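Local coordinates for fibronectin type III domain-containing protein (Simiduia agarivorans, PDB 6P2K) that probably hydrolyses the glucan backbone of xyloglucan through its GH74 region of two seven-bladed beta-propellers, which is part of a longer protein, at residues Gln16-Val20 with Tyr31-Asp35; Leu55-Phe61 with Gly76-His82; Lys100-Ser104 with Ile116-Arg122. All coordinates share one frame; numbering follows the deposited sequence.

Overall arrangement
Interactions 1, 2 and 3 sit at the starts of three successive propeller blades, each pairing the first two strands of a four-stranded antiparallel blade. The centres of interactions 1 and 2 lie about 12 Å apart, those of 2 and 3 about 10 Å. Ser34 O probably accepts from Val60 N, and Thr77 O from Ile102 N, which ties each blade to the next. All three lie near the zinc bound by Gln16 and Asp124: the side chain of Arg59 comes within about 5 Å of the metal, that of Arg122 within about 7 Å. Arg122 also reaches back to Phe61 O and, in a long, weak pair, to Asp19.

Interaction 1. Residues Gln16-Val20 with Tyr31-Asp35; sequences QVQDV and YMASD. With ZN (zinc ion), chain Q.
A classic beta bulge interrupts the antiparallel hairpin of strands 17-22 and 30-34, where Gln18 and Asp19 both face Ala33, and a zinc site lies just beyond its open end. Gln18 N donates to Ala33 O at 2.9 Å, nearly in line with the carbonyl, and Ala33 N returns a nearly straight bond to Asp19 O of 2.8 Å. On one face of the sheet Met32 packs against two valines of the facing strand: its CG is 3.8 Å from Val20 CG2 and 4.0 Å from Val17 CG1, and its SD also approaches the latter methyl.

Gln16 uses an extended side chain, with CG anti to the backbone N (chi1 -180°), to carry OE1 to the zinc ion at 2.1 Å. Three waters and Asp124 OD1 complete the coordination. Asp35 belongs to the second shell: its OD2 accepts from the zinc-bound water 1 at 3.2 Å. The bent Gln18 side chain crosses Asp35 at about a right angle, its amide plane turned only 15° from the carboxylate; NE2 stays 4.0 Å from Asp35 OD2, a packing distance. An alanine here in place of Asp35 would remove the carboxylate, and water 1 would probably be held less firmly in orientation.

Strand 39-42 continues the blade beyond 30-34, with a backbone hydrogen bond between Met32 and Tyr40. The next blade's strand 60-66 packs through Val60 on Ala33 and through Phe61 on Gln18.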
ATOM      1  N   GLN B  16      12.300 -42.171  -3.713  1.00 26.01           N
ATOM      2  CA  GLN B  16      12.975 -42.760  -4.864  1.00 30.97           C
ATOM      3  C   GLN B  16      12.182 -43.943  -5.410  1.00 31.59           C
ATOM      4  O   GLN B  16      11.818 -44.860  -4.670  1.00 34.64           O
ATOM      5  CB  GLN B  16      14.389 -43.197  -4.474  1.00 38.69           C
ATOM      6  CG  GLN B  16      15.194 -43.821  -5.606  1.00 47.37           C
ATOM      7  CD  GLN B  16      16.645 -44.080  -5.222  1.00 58.95           C
ATOM      8  OE1 GLN B  16      16.990 -45.151  -4.711  1.00 80.09           O
ATOM      9  NE2 GLN B  16      17.503 -43.094  -5.469  1.00 54.05           N
ATOM     10  N   VAL B  17      11.903 -43.906  -6.710  1.00 25.98           N
ATOM     11  CA  VAL B  17      11.091 -44.917  -7.374  1.00 24.73           C
ATOM     12  C   VAL B  17      12.019 -45.903  -8.067  1.00 28.79           C
ATOM     13  O   VAL B  17      12.954 -45.499  -8.771  1.00 32.67           O
ATOM     14  CB  VAL B  17      10.116 -44.277  -8.377  1.00 26.07           C
ATOM     15  CG1 VAL B  17       9.284 -45.346  -9.066  1.00 25.11           C
ATOM     16  CG2 VAL B  17       9.217 -43.273  -7.674  1.00 20.28           C
ATOM     17  N   GLN B  18      11.766 -47.197  -7.868  1.00 24.28           N
ATOM     18  CA  GLN B  18      12.638 -48.224  -8.425  1.00 28.38           C
ATOM     19  C   GLN B  18      12.264 -48.589  -9.855  1.00 27.94           C
ATOM     20  O   GLN B  18      13.151 -48.728 -10.704  1.00 30.25           O
ATOM     21  CB  GLN B  18      12.613 -49.473  -7.544  1.00 29.54           C
ATOM     22  CG  GLN B  18      12.906 -49.191  -6.083  1.00 33.49           C
ATOM     23  CD  GLN B  18      14.292 -48.609  -5.874  1.00 41.17           C
ATOM     24  OE1 GLN B  18      15.300 -49.266  -6.133  1.00 42.19           O
ATOM     25  NE2 GLN B  18      14.348 -47.365  -5.407  1.00 44.51           N
ATOM     26  N   ASP B  19      10.972 -48.732 -10.146  1.00 22.57           N
ATOM     27  CA  ASP B  19      10.547 -49.155 -11.472  1.00 23.32           C
ATOM     28  C   ASP B  19       9.041 -48.987 -11.603  1.00 27.44           C
ATOM     29  O   ASP B  19       8.312 -48.938 -10.608  1.00 26.28           O
ATOM     30  CB  ASP B  19      10.938 -50.611 -11.745  1.00 29.44           C
ATOM     31  CG  ASP B  19      11.116 -50.896 -13.217  1.00 36.31           C
ATOM     32  OD1 ASP B  19      11.033 -49.944 -14.022  1.00 37.79           O
ATOM     33  OD2 ASP B  19      11.340 -52.071 -13.571  1.00 38.81           O
ATOM     34  N   VAL B  20       8.592 -48.891 -12.853  1.00 27.55           N
ATOM     35  CA  VAL B  20       7.184 -48.996 -13.216  1.00 26.60           C
ATOM     36  C   VAL B  20       7.106 -49.982 -14.370  1.00 28.66           C
ATOM     37  O   VAL B  20       7.747 -49.776 -15.408  1.00 27.95           O
ATOM     38  CB  VAL B  20       6.576 -47.639 -13.613  1.00 26.38           C
ATOM     39  CG1 VAL B  20       5.179 -47.833 -14.178  1.00 23.22           C
ATOM     40  CG2 VAL B  20       6.548 -46.697 -12.417  1.00 25.18           C
ATOM     41  N   TYR B  31       2.432 -51.688 -12.638  1.00 26.52           N
ATOM     42  CA  TYR B  31       2.847 -51.877 -11.257  1.00 25.36           C
ATOM     43  C   TYR B  31       4.032 -50.969 -10.974  1.00 28.93           C
ATOM     44  O   TYR B  31       4.890 -50.771 -11.841  1.00 27.79           O
ATOM     45  CB  TYR B  31       3.212 -53.336 -10.987  1.00 25.60           C
ATOM     46  CG  TYR B  31       2.030 -54.265 -11.123  1.00 29.61           C
ATOM     47  CD1 TYR B  31       1.657 -54.772 -12.361  1.00 25.92           C
ATOM     48  CD2 TYR B  31       1.273 -54.616 -10.016  1.00 27.73           C
ATOM     49  CE1 TYR B  31       0.569 -55.614 -12.487  1.00 28.22           C
ATOM     50  CE2 TYR B  31       0.185 -55.457 -10.131  1.00 27.85           C
ATOM     51  CZ  TYR B  31      -0.163 -55.952 -11.366  1.00 28.58           C
ATOM     52  OH  TYR B  31      -1.250 -56.784 -11.479  1.00 28.52           O
ATOM     53  N   MET B  32       4.069 -50.405  -9.768  1.00 27.20           N
ATOM     54  CA  MET B  32       5.146 -49.514  -9.360  1.00 27.02           C
ATOM     55  C   MET B  32       5.896 -50.127  -8.190  1.00 27.73           C
ATOM     56  O   MET B  32       5.280 -50.588  -7.221  1.00 25.35           O
ATOM     57  CB  MET B  32       4.620 -48.130  -8.976  1.00 29.10           C
ATOM     58  CG  MET B  32       5.733 -47.116  -8.749  1.00 35.66           C
ATOM     59  SD  MET B  32       6.054 -46.820  -7.003  1.00 40.95           S
ATOM     60  CE  MET B  32       4.580 -45.903  -6.604  1.00 44.46           C
ATOM     61  N   ALA B  33       7.223 -50.116  -8.279  1.00 26.73           N
ATOM     62  CA  ALA B  33       8.087 -50.681  -7.251  1.00 27.86           C
ATOM     63  C   ALA B  33       8.656 -49.543  -6.410  1.00 29.15           C
ATOM     64  O   ALA B  33       9.533 -48.800  -6.868  1.00 29.57           O
ATOM     65  CB  ALA B  33       9.204 -51.511  -7.880  1.00 27.30           C
ATOM     66  N   SER B  34       8.146 -49.400  -5.193  1.00 26.11           N
ATOM     67  CA  SER B  34       8.721 -48.495  -4.213  1.00 32.04           C
ATOM     68  C   SER B  34       9.770 -49.237  -3.391  1.00 36.10           C
ATOM     69  O   SER B  34       9.910 -50.459  -3.478  1.00 41.73           O
ATOM     70  CB  SER B  34       7.633 -47.931  -3.303  1.00 31.61           C
ATOM     71  OG  SER B  34       7.177 -48.927  -2.406  1.00 32.94           O
ATOM     72  N   ASP B  35      10.517 -48.492  -2.583  1.00 35.73           N
ATOM     73  CA  ASP B  35      11.508 -49.119  -1.720  1.00 41.20           C
ATOM     74  C   ASP B  35      11.056 -49.227  -0.268  1.00 41.28           C
ATOM     75  O   ASP B  35      11.775 -49.822   0.543  1.00 41.04           O
ATOM     76  CB  ASP B  35      12.853 -48.377  -1.805  1.00 49.99           C
ATOM     77  CG  ASP B  35      12.723 -46.878  -1.616  1.00 58.32           C
ATOM     78  OD1 ASP B  35      11.591 -46.380  -1.430  1.00 60.59           O
ATOM     79  OD2 ASP B  35      13.768 -46.193  -1.656  1.00 62.12           O
TER
HETATM   80 ZN    ZN Q 802      17.976 -46.665  -3.723  0.76 69.04          ZN
HETATM   81  O   HOH W   1      16.926 -45.909  -2.065  1.00 70.30           O
HETATM   82  O   HOH W   2      19.691 -45.452  -3.649  1.00 68.17           O
HETATM   83  O   HOH W   3      17.802 -48.265  -5.082  1.00 65.66           O

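Interaction 2. Residues Leu55-Phe61 with Gly76-His82; sequences LVNNRVF and GTLYGLH
Leu55 lays its CD2 methyl over one face of the His82 imidazole, a CH-pi contact 3.6 Å from CD2 of the ring. At the edge of the same ring Val56 N donates to His82 NE2 (3.1 Å), tilted 26° out of the ring plane, while Val56 CG2 packs 3.5 Å from His82 NE2. Asn57 forms an Asx turn: with CG anti to its own nitrogen (chi1 173°), OD1 reaches forward to accept from Arg59 N at 3.1 Å, the donor standing above the amide plane. A weak bond from Leu78 N, 3.4 Å long, reaches the same OD1. Arg59 O takes a shorter bond from Leu78 N at 3.1 Å, nearly in line with the Arg59 carbonyl; the Arg59 guanidinium leaves the contact for Gln713, Asp124 and the ring of Phe127. Val60 pairs with Thr77 across the non-hydrogen-bonded site of the hairpin. Phe61 N then donates to Gly76 O at 2.7 Å, and the Phe61 ring brings its CE2 edge to Leu78 CD1, 4.0 Å away.

Opposite these residues, a type I turn from Thr77 to Gly80 is braced by Thr77 OG1, which donates a hydrogen bond to Gly80 O and accepts from Tyr79 N in an ST turn. Because His82 NE2 acts as an acceptor and ND1 makes a weak bond to Gly80 O, the chemistry is consistent with a neutral imidazole protonated at ND1.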
ATOM      1  N   LEU B  55       3.932 -57.875   1.497  1.00 35.80           N
ATOM      2  CA  LEU B  55       5.178 -58.586   1.260  1.00 36.06           C
ATOM      3  C   LEU B  55       5.933 -58.775   2.571  1.00 37.00           C
ATOM      4  O   LEU B  55       5.707 -58.064   3.553  1.00 36.96           O
ATOM      5  CB  LEU B  55       6.054 -57.831   0.256  1.00 33.65           C
ATOM      6  CG  LEU B  55       5.429 -57.515  -1.101  1.00 29.76           C
ATOM      7  CD1 LEU B  55       6.096 -56.304  -1.719  1.00 28.59           C
ATOM      8  CD2 LEU B  55       5.543 -58.716  -2.024  1.00 33.68           C
ATOM      9  N   VAL B  56       6.841 -59.756   2.574  1.00 36.38           N
ATOM     10  CA  VAL B  56       7.691 -59.968   3.741  1.00 39.61           C
ATOM     11  C   VAL B  56       8.725 -58.856   3.854  1.00 38.54           C
ATOM     12  O   VAL B  56       9.159 -58.506   4.959  1.00 41.55           O
ATOM     13  CB  VAL B  56       8.351 -61.359   3.676  1.00 42.79           C
ATOM     14  CG1 VAL B  56       9.032 -61.695   4.997  1.00 46.64           C
ATOM     15  CG2 VAL B  56       7.312 -62.418   3.333  1.00 42.35           C
ATOM     16  N   ASN B  57       9.133 -58.279   2.726  1.00 34.91           N
ATOM     17  CA  ASN B  57      10.041 -57.142   2.700  1.00 37.46           C
ATOM     18  C   ASN B  57       9.576 -56.184   1.614  1.00 37.56           C
ATOM     19  O   ASN B  57       9.223 -56.610   0.511  1.00 37.74           O
ATOM     20  CB  ASN B  57      11.486 -57.584   2.451  1.00 40.72           C
ATOM     21  CG  ASN B  57      12.425 -56.414   2.261  1.00 42.39           C
ATOM     22  OD1 ASN B  57      12.653 -55.962   1.140  1.00 39.08           O
ATOM     23  ND2 ASN B  57      12.975 -55.912   3.361  1.00 44.05           N
ATOM     24  N   ASN B  58       9.570 -54.890   1.929  1.00 39.28           N
ATOM     25  CA  ASN B  58       8.919 -53.899   1.084  1.00 39.92           C
ATOM     26  C   ASN B  58       9.885 -53.119   0.198  1.00 40.65           C
ATOM     27  O   ASN B  58       9.450 -52.204  -0.509  1.00 38.43           O
ATOM     28  CB  ASN B  58       8.106 -52.932   1.948  1.00 42.72           C
ATOM     29  CG  ASN B  58       6.806 -53.545   2.428  1.00 50.02           C
ATOM     30  OD1 ASN B  58       6.208 -54.376   1.742  1.00 51.76           O
ATOM     31  ND2 ASN B  58       6.363 -53.143   3.609  1.00 54.27           N
ATOM     32  N   ARG B  59      11.171 -53.462   0.204  1.00 37.25           N
ATOM     33  CA  ARG B  59      12.129 -52.869  -0.730  1.00 37.16           C
ATOM     34  C   ARG B  59      12.073 -53.673  -2.023  1.00 36.93           C
ATOM     35  O   ARG B  59      12.738 -54.700  -2.173  1.00 41.54           O
ATOM     36  CB  ARG B  59      13.528 -52.851  -0.130  1.00 38.33           C
ATOM     37  CG  ARG B  59      14.531 -52.003  -0.900  1.00 38.22           C
ATOM     38  CD  ARG B  59      15.712 -51.613  -0.027  1.00 41.48           C
ATOM     39  NE  ARG B  59      15.323 -50.696   1.043  1.00 45.87           N
ATOM     40  CZ  ARG B  59      15.395 -49.370   0.954  1.00 47.97           C
ATOM     41  NH1 ARG B  59      15.840 -48.801  -0.157  1.00 46.56           N
ATOM     42  NH2 ARG B  59      15.023 -48.613   1.976  1.00 51.29           N
ATOM     43  N   VAL B  60      11.263 -53.203  -2.972  1.00 31.69           N
ATOM     44  CA  VAL B  60      10.984 -53.941  -4.200  1.00 32.95           C
ATOM     45  C   VAL B  60      11.931 -53.477  -5.297  1.00 36.37           C
ATOM     46  O   VAL B  60      12.043 -52.275  -5.568  1.00 34.96           O
ATOM     47  CB  VAL B  60       9.520 -53.758  -4.630  1.00 32.52           C
ATOM     48  CG1 VAL B  60       9.253 -54.514  -5.922  1.00 26.87           C
ATOM     49  CG2 VAL B  60       8.584 -54.225  -3.531  1.00 32.26           C
ATOM     50  N   PHE B  61      12.602 -54.436  -5.943  1.00 33.60           N
ATOM     51  CA  PHE B  61      13.530 -54.142  -7.023  1.00 32.36           C
ATOM     52  C   PHE B  61      13.022 -54.553  -8.398  1.00 32.67           C
ATOM     53  O   PHE B  61      13.581 -54.097  -9.401  1.00 34.19           O
ATOM     54  CB  PHE B  61      14.879 -54.831  -6.769  1.00 33.01           C
ATOM     55  CG  PHE B  61      15.642 -54.269  -5.605  1.00 34.92           C
ATOM     56  CD1 PHE B  61      15.881 -52.910  -5.506  1.00 35.41           C
ATOM     57  CD2 PHE B  61      16.123 -55.103  -4.611  1.00 36.43           C
ATOM     58  CE1 PHE B  61      16.585 -52.392  -4.435  1.00 33.71           C
ATOM     59  CE2 PHE B  61      16.825 -54.589  -3.538  1.00 36.96           C
ATOM     60  CZ  PHE B  61      17.055 -53.232  -3.451  1.00 33.47           C
ATOM     61  N   GLY B  76      10.442 -59.185  -7.002  1.00 37.96           N
ATOM     62  CA  GLY B  76      11.757 -59.355  -6.430  1.00 37.13           C
ATOM     63  C   GLY B  76      12.040 -58.283  -5.399  1.00 36.40           C
ATOM     64  O   GLY B  76      11.947 -57.088  -5.691  1.00 34.18           O
ATOM     65  N   THR B  77      12.374 -58.716  -4.186  1.00 37.89           N
ATOM     66  CA  THR B  77      12.643 -57.817  -3.070  1.00 38.00           C
ATOM     67  C   THR B  77      14.029 -58.091  -2.497  1.00 40.09           C
ATOM     68  O   THR B  77      14.743 -59.004  -2.919  1.00 42.95           O
ATOM     69  CB  THR B  77      11.590 -57.956  -1.966  1.00 33.52           C
ATOM     70  OG1 THR B  77      11.778 -59.199  -1.278  1.00 34.27           O
ATOM     71  CG2 THR B  77      10.191 -57.906  -2.546  1.00 31.45           C
ATOM     72  N   LEU B  78      14.394 -57.278  -1.503  1.00 37.68           N
ATOM     73  CA  LEU B  78      15.689 -57.425  -0.850  1.00 37.33           C
ATOM     74  C   LEU B  78      15.802 -58.756  -0.121  1.00 42.22           C
ATOM     75  O   LEU B  78      16.913 -59.259   0.079  1.00 44.42           O
ATOM     76  CB  LEU B  78      15.912 -56.260   0.115  1.00 36.18           C
ATOM     77  CG  LEU B  78      17.251 -56.149   0.845  1.00 38.01           C
ATOM     78  CD1 LEU B  78      18.401 -56.017  -0.144  1.00 38.55           C
ATOM     79  CD2 LEU B  78      17.234 -54.976   1.816  1.00 37.62           C
ATOM     80  N   TYR B  79      14.674 -59.346   0.277  1.00 42.15           N
ATOM     81  CA  TYR B  79      14.682 -60.627   0.972  1.00 42.36           C
ATOM     82  C   TYR B  79      14.281 -61.795   0.079  1.00 43.26           C
ATOM     83  O   TYR B  79      14.183 -62.926   0.566  1.00 41.53           O
ATOM     84  CB  TYR B  79      13.773 -60.578   2.202  1.00 41.87           C
ATOM     85  CG  TYR B  79      14.100 -61.649   3.225  1.00 41.31           C
ATOM     86  CD1 TYR B  79      15.304 -61.631   3.916  1.00 42.91           C
ATOM     87  CD2 TYR B  79      13.212 -62.684   3.489  1.00 47.24           C
ATOM     88  CE1 TYR B  79      15.614 -62.610   4.848  1.00 50.42           C
ATOM     89  CE2 TYR B  79      13.514 -63.670   4.422  1.00 50.90           C
ATOM     90  CZ  TYR B  79      14.718 -63.627   5.097  1.00 50.13           C
ATOM     91  OH  TYR B  79      15.026 -64.597   6.024  1.00 54.65           O
ATOM     92  N   GLY B  80      14.047 -61.563  -1.206  1.00 42.83           N
ATOM     93  CA  GLY B  80      13.826 -62.651  -2.132  1.00 43.91           C
ATOM     94  C   GLY B  80      12.569 -62.472  -2.951  1.00 43.43           C
ATOM     95  O   GLY B  80      11.812 -61.516  -2.796  1.00 41.06           O
ATOM     96  N   LEU B  81      12.356 -63.436  -3.842  1.00 43.04           N
ATOM     97  CA  LEU B  81      11.226 -63.401  -4.757  1.00 41.87           C
ATOM     98  C   LEU B  81       9.925 -63.718  -4.027  1.00 40.34           C
ATOM     99  O   LEU B  81       9.886 -64.570  -3.135  1.00 41.99           O
ATOM    100  CB  LEU B  81      11.453 -64.404  -5.890  1.00 43.15           C
ATOM    101  CG  LEU B  81      10.706 -64.262  -7.215  1.00 42.52           C
ATOM    102  CD1 LEU B  81      11.148 -63.013  -7.955  1.00 37.89           C
ATOM    103  CD2 LEU B  81      10.951 -65.499  -8.059  1.00 44.81           C
ATOM    104  N   HIS B  82       8.861 -63.016  -4.406  1.00 38.18           N
ATOM    105  CA  HIS B  82       7.505 -63.333  -3.984  1.00 40.21           C
ATOM    106  C   HIS B  82       6.690 -63.740  -5.204  1.00 40.95           C
ATOM    107  O   HIS B  82       6.987 -63.342  -6.333  1.00 38.20           O
ATOM    108  CB  HIS B  82       6.825 -62.142  -3.289  1.00 39.35           C
ATOM    109  CG  HIS B  82       7.474 -61.733  -2.003  1.00 40.14           C
ATOM    110  ND1 HIS B  82       8.772 -61.275  -1.936  1.00 39.51           N
ATOM    111  CD2 HIS B  82       6.996 -61.698  -0.737  1.00 39.55           C
ATOM    112  CE1 HIS B  82       9.068 -60.982  -0.682  1.00 39.38           C
ATOM    113  NE2 HIS B  82       8.007 -61.228   0.066  1.00 39.74           N
TER

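Interaction 3. Residues Lys100-Ser104 with Ile116-Arg122; sequences KSIAS and IAAPGWR
Ser101 and Gly120 close the end of an antiparallel hairpin, strands 102-108 and 114-119, the first pair of a four-stranded propeller blade. Starting from the backbone, Ser101 CB sits 3.4 Å from Gly120 O. One bond further, OG stands anti to the backbone N (chi1 -172°), which swings the hydroxyl over to segment 116-122, where it donates to Gly120 O at 2.7 Å, tilted 28° from the carbonyl plane. The same OG brushes Trp121 CB at 3.6 Å.

Ser101 thus holds both the N-H and the C=O of Gly120, one through its carbonyl and the other through its hydroxyl, for Gly120 N donates to Ser101 O, also at 2.7 Å, approaching from above the carbonyl plane. Deeper in the hairpin the ladder continues: Ala103 N donates to Ala118 O at 3.2 Å, and Ala118 N to Ser104 O at 3.0 Å. The CG2 methyl of Ile102 comes within 3.3 Å of Ala118 O.

Outside the pair, Trp121 NE1 bonds to Asp125 and Trp121 N to Asn165, which probably helps to hold the loop leading on to the zinc ligand Asp124. Phe61 of the preceding blade packs on Ser101, Ala103 and Trp121, and Val166 and Val169 of strand 166-171 cover Ala118.

Between Ala103 and Gly120 the packing is close: the methyl carbon Ala103 CB lies 3.4 Å from Gly120 C.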
ATOM      1  N   LYS B 100      17.643 -63.730  -0.486  1.00 50.02           N
ATOM      2  CA  LYS B 100      18.355 -63.547  -1.750  1.00 51.63           C
ATOM      3  C   LYS B 100      17.743 -62.370  -2.500  1.00 45.45           C
ATOM      4  O   LYS B 100      16.669 -62.503  -3.089  1.00 43.95           O
ATOM      5  CB  LYS B 100      18.288 -64.812  -2.606  1.00 57.39           C
ATOM      6  CG  LYS B 100      18.999 -66.024  -2.028  1.00 65.24           C
ATOM      7  CD  LYS B 100      20.471 -65.744  -1.798  1.00 71.31           C
ATOM      8  CE  LYS B 100      21.203 -65.577  -3.121  1.00 75.04           C
ATOM      9  NZ  LYS B 100      22.664 -65.845  -2.997  1.00 78.69           N
ATOM     10  N   SER B 101      18.426 -61.229  -2.502  1.00 43.99           N
ATOM     11  CA  SER B 101      17.907 -60.045  -3.184  1.00 44.27           C
ATOM     12  C   SER B 101      17.842 -60.271  -4.689  1.00 45.43           C
ATOM     13  O   SER B 101      18.847 -60.616  -5.318  1.00 46.22           O
ATOM     14  CB  SER B 101      18.782 -58.832  -2.872  1.00 44.49           C
ATOM     15  OG  SER B 101      18.191 -57.643  -3.362  1.00 41.85           O
ATOM     16  N   ILE B 102      16.662 -60.053  -5.269  1.00 44.51           N
ATOM     17  CA  ILE B 102      16.408 -60.302  -6.684  1.00 44.08           C
ATOM     18  C   ILE B 102      15.901 -59.022  -7.330  1.00 45.06           C
ATOM     19  O   ILE B 102      14.991 -58.371  -6.801  1.00 43.11           O
ATOM     20  CB  ILE B 102      15.404 -61.452  -6.877  1.00 42.08           C
ATOM     21  CG1 ILE B 102      15.995 -62.744  -6.334  1.00 45.72           C
ATOM     22  CG2 ILE B 102      15.035 -61.633  -8.338  1.00 39.68           C
ATOM     23  CD1 ILE B 102      14.979 -63.797  -6.160  1.00 48.04           C
ATOM     24  N   ALA B 103      16.477 -58.674  -8.486  1.00 43.47           N
ATOM     25  CA  ALA B 103      16.144 -57.433  -9.171  1.00 38.90           C
ATOM     26  C   ALA B 103      15.845 -57.620 -10.654  1.00 40.75           C
ATOM     27  O   ALA B 103      15.776 -56.624 -11.384  1.00 40.64           O
ATOM     28  CB  ALA B 103      17.275 -56.414  -9.004  1.00 36.84           C
ATOM     29  N   SER B 104      15.661 -58.854 -11.122  1.00 43.07           N
ATOM     30  CA  SER B 104      15.345 -59.102 -12.524  1.00 44.95           C
ATOM     31  C   SER B 104      14.535 -60.384 -12.639  1.00 47.00           C
ATOM     32  O   SER B 104      14.884 -61.396 -12.024  1.00 48.67           O
ATOM     33  CB  SER B 104      16.618 -59.214 -13.374  1.00 46.90           C
ATOM     34  OG  SER B 104      17.598 -58.269 -12.984  1.00 50.17           O
ATOM     35  N   ILE B 116      13.475 -66.934 -15.472  1.00 52.41           N
ATOM     36  CA  ILE B 116      14.789 -66.673 -14.904  1.00 52.28           C
ATOM     37  C   ILE B 116      14.645 -65.546 -13.891  1.00 46.71           C
ATOM     38  O   ILE B 116      14.112 -64.478 -14.215  1.00 44.55           O
ATOM     39  CB  ILE B 116      15.820 -66.311 -15.989  1.00 53.28           C
ATOM     40  CG1 ILE B 116      16.105 -67.518 -16.884  1.00 53.79           C
ATOM     41  CG2 ILE B 116      17.099 -65.791 -15.359  1.00 51.51           C
ATOM     42  CD1 ILE B 116      17.057 -67.224 -18.019  1.00 55.10           C
ATOM     43  N   ALA B 117      15.099 -65.793 -12.666  1.00 52.62           N
ATOM     44  CA  ALA B 117      15.151 -64.777 -11.622  1.00 51.11           C
ATOM     45  C   ALA B 117      16.611 -64.547 -11.269  1.00 50.01           C
ATOM     46  O   ALA B 117      17.317 -65.489 -10.894  1.00 47.97           O
ATOM     47  CB  ALA B 117      14.347 -65.196 -10.390  1.00 44.34           C
ATOM     48  N   ALA B 118      17.062 -63.303 -11.394  1.00 50.08           N
ATOM     49  CA  ALA B 118      18.470 -62.992 -11.236  1.00 51.64           C
ATOM     50  C   ALA B 118      18.710 -62.220  -9.950  1.00 48.01           C
ATOM     51  O   ALA B 118      18.033 -61.213  -9.703  1.00 46.69           O
ATOM     52  CB  ALA B 118      18.974 -62.178 -12.433  1.00 51.88           C
ATOM     53  N   PRO B 119      19.638 -62.670  -9.108  1.00 48.28           N
ATOM     54  CA  PRO B 119      20.013 -61.883  -7.928  1.00 46.67           C
ATOM     55  C   PRO B 119      20.456 -60.479  -8.312  1.00 45.08           C
ATOM     56  O   PRO B 119      21.147 -60.276  -9.312  1.00 47.90           O
ATOM     57  CB  PRO B 119      21.165 -62.690  -7.324  1.00 49.36           C
ATOM     58  CG  PRO B 119      20.866 -64.090  -7.718  1.00 49.30           C
ATOM     59  CD  PRO B 119      20.229 -64.018  -9.083  1.00 48.49           C
ATOM     60  N   GLY B 120      20.051 -59.506  -7.510  1.00 42.77           N
ATOM     61  CA  GLY B 120      20.413 -58.131  -7.791  1.00 42.87           C
ATOM     62  C   GLY B 120      19.770 -57.189  -6.800  1.00 42.46           C
ATOM     63  O   GLY B 120      18.896 -57.568  -6.013  1.00 42.78           O
ATOM     64  N   TRP B 121      20.222 -55.930  -6.863  1.00 41.31           N
ATOM     65  CA  TRP B 121      19.662 -54.902  -5.980  1.00 38.17           C
ATOM     66  C   TRP B 121      19.801 -53.498  -6.554  1.00 36.38           C
ATOM     67  O   TRP B 121      19.820 -52.543  -5.771  1.00 36.22           O
ATOM     68  CB  TRP B 121      20.334 -54.973  -4.607  1.00 41.84           C
ATOM     69  CG  TRP B 121      21.825 -54.851  -4.685  1.00 42.97           C
ATOM     70  CD1 TRP B 121      22.556 -53.706  -4.601  1.00 42.99           C
ATOM     71  CD2 TRP B 121      22.766 -55.916  -4.875  1.00 45.64           C
ATOM     72  NE1 TRP B 121      23.896 -53.989  -4.719  1.00 45.15           N
ATOM     73  CE2 TRP B 121      24.050 -55.339  -4.889  1.00 47.46           C
ATOM     74  CE3 TRP B 121      22.647 -57.300  -5.029  1.00 46.57           C
ATOM     75  CZ2 TRP B 121      25.208 -56.098  -5.054  1.00 48.93           C
ATOM     76  CZ3 TRP B 121      23.796 -58.051  -5.192  1.00 48.92           C
ATOM     77  CH2 TRP B 121      25.059 -57.448  -5.202  1.00 49.77           C
ATOM     78  N   ARG B 122      19.915 -53.335  -7.872  1.00 35.86           N
ATOM     79  CA  ARG B 122      19.965 -52.024  -8.541  1.00 35.30           C
ATOM     80  C   ARG B 122      21.141 -51.236  -7.966  1.00 35.60           C
ATOM     81  O   ARG B 122      22.248 -51.787  -7.864  1.00 36.45           O
ATOM     82  CB  ARG B 122      18.603 -51.356  -8.414  1.00 34.87           C
ATOM     83  CG  ARG B 122      17.484 -52.137  -9.059  1.00 33.26           C
ATOM     84  CD  ARG B 122      16.245 -51.281  -9.263  1.00 34.22           C
ATOM     85  NE  ARG B 122      15.264 -51.979 -10.084  1.00 36.24           N
ATOM     86  CZ  ARG B 122      15.048 -51.726 -11.371  1.00 36.51           C
ATOM     87  NH1 ARG B 122      15.737 -50.775 -11.990  1.00 32.43           N
ATOM     88  NH2 ARG B 122      14.138 -52.423 -12.040  1.00 37.39           N
TER
HETATM   89  O   HOH W   4      18.705 -58.775 -10.889  1.00 41.59           O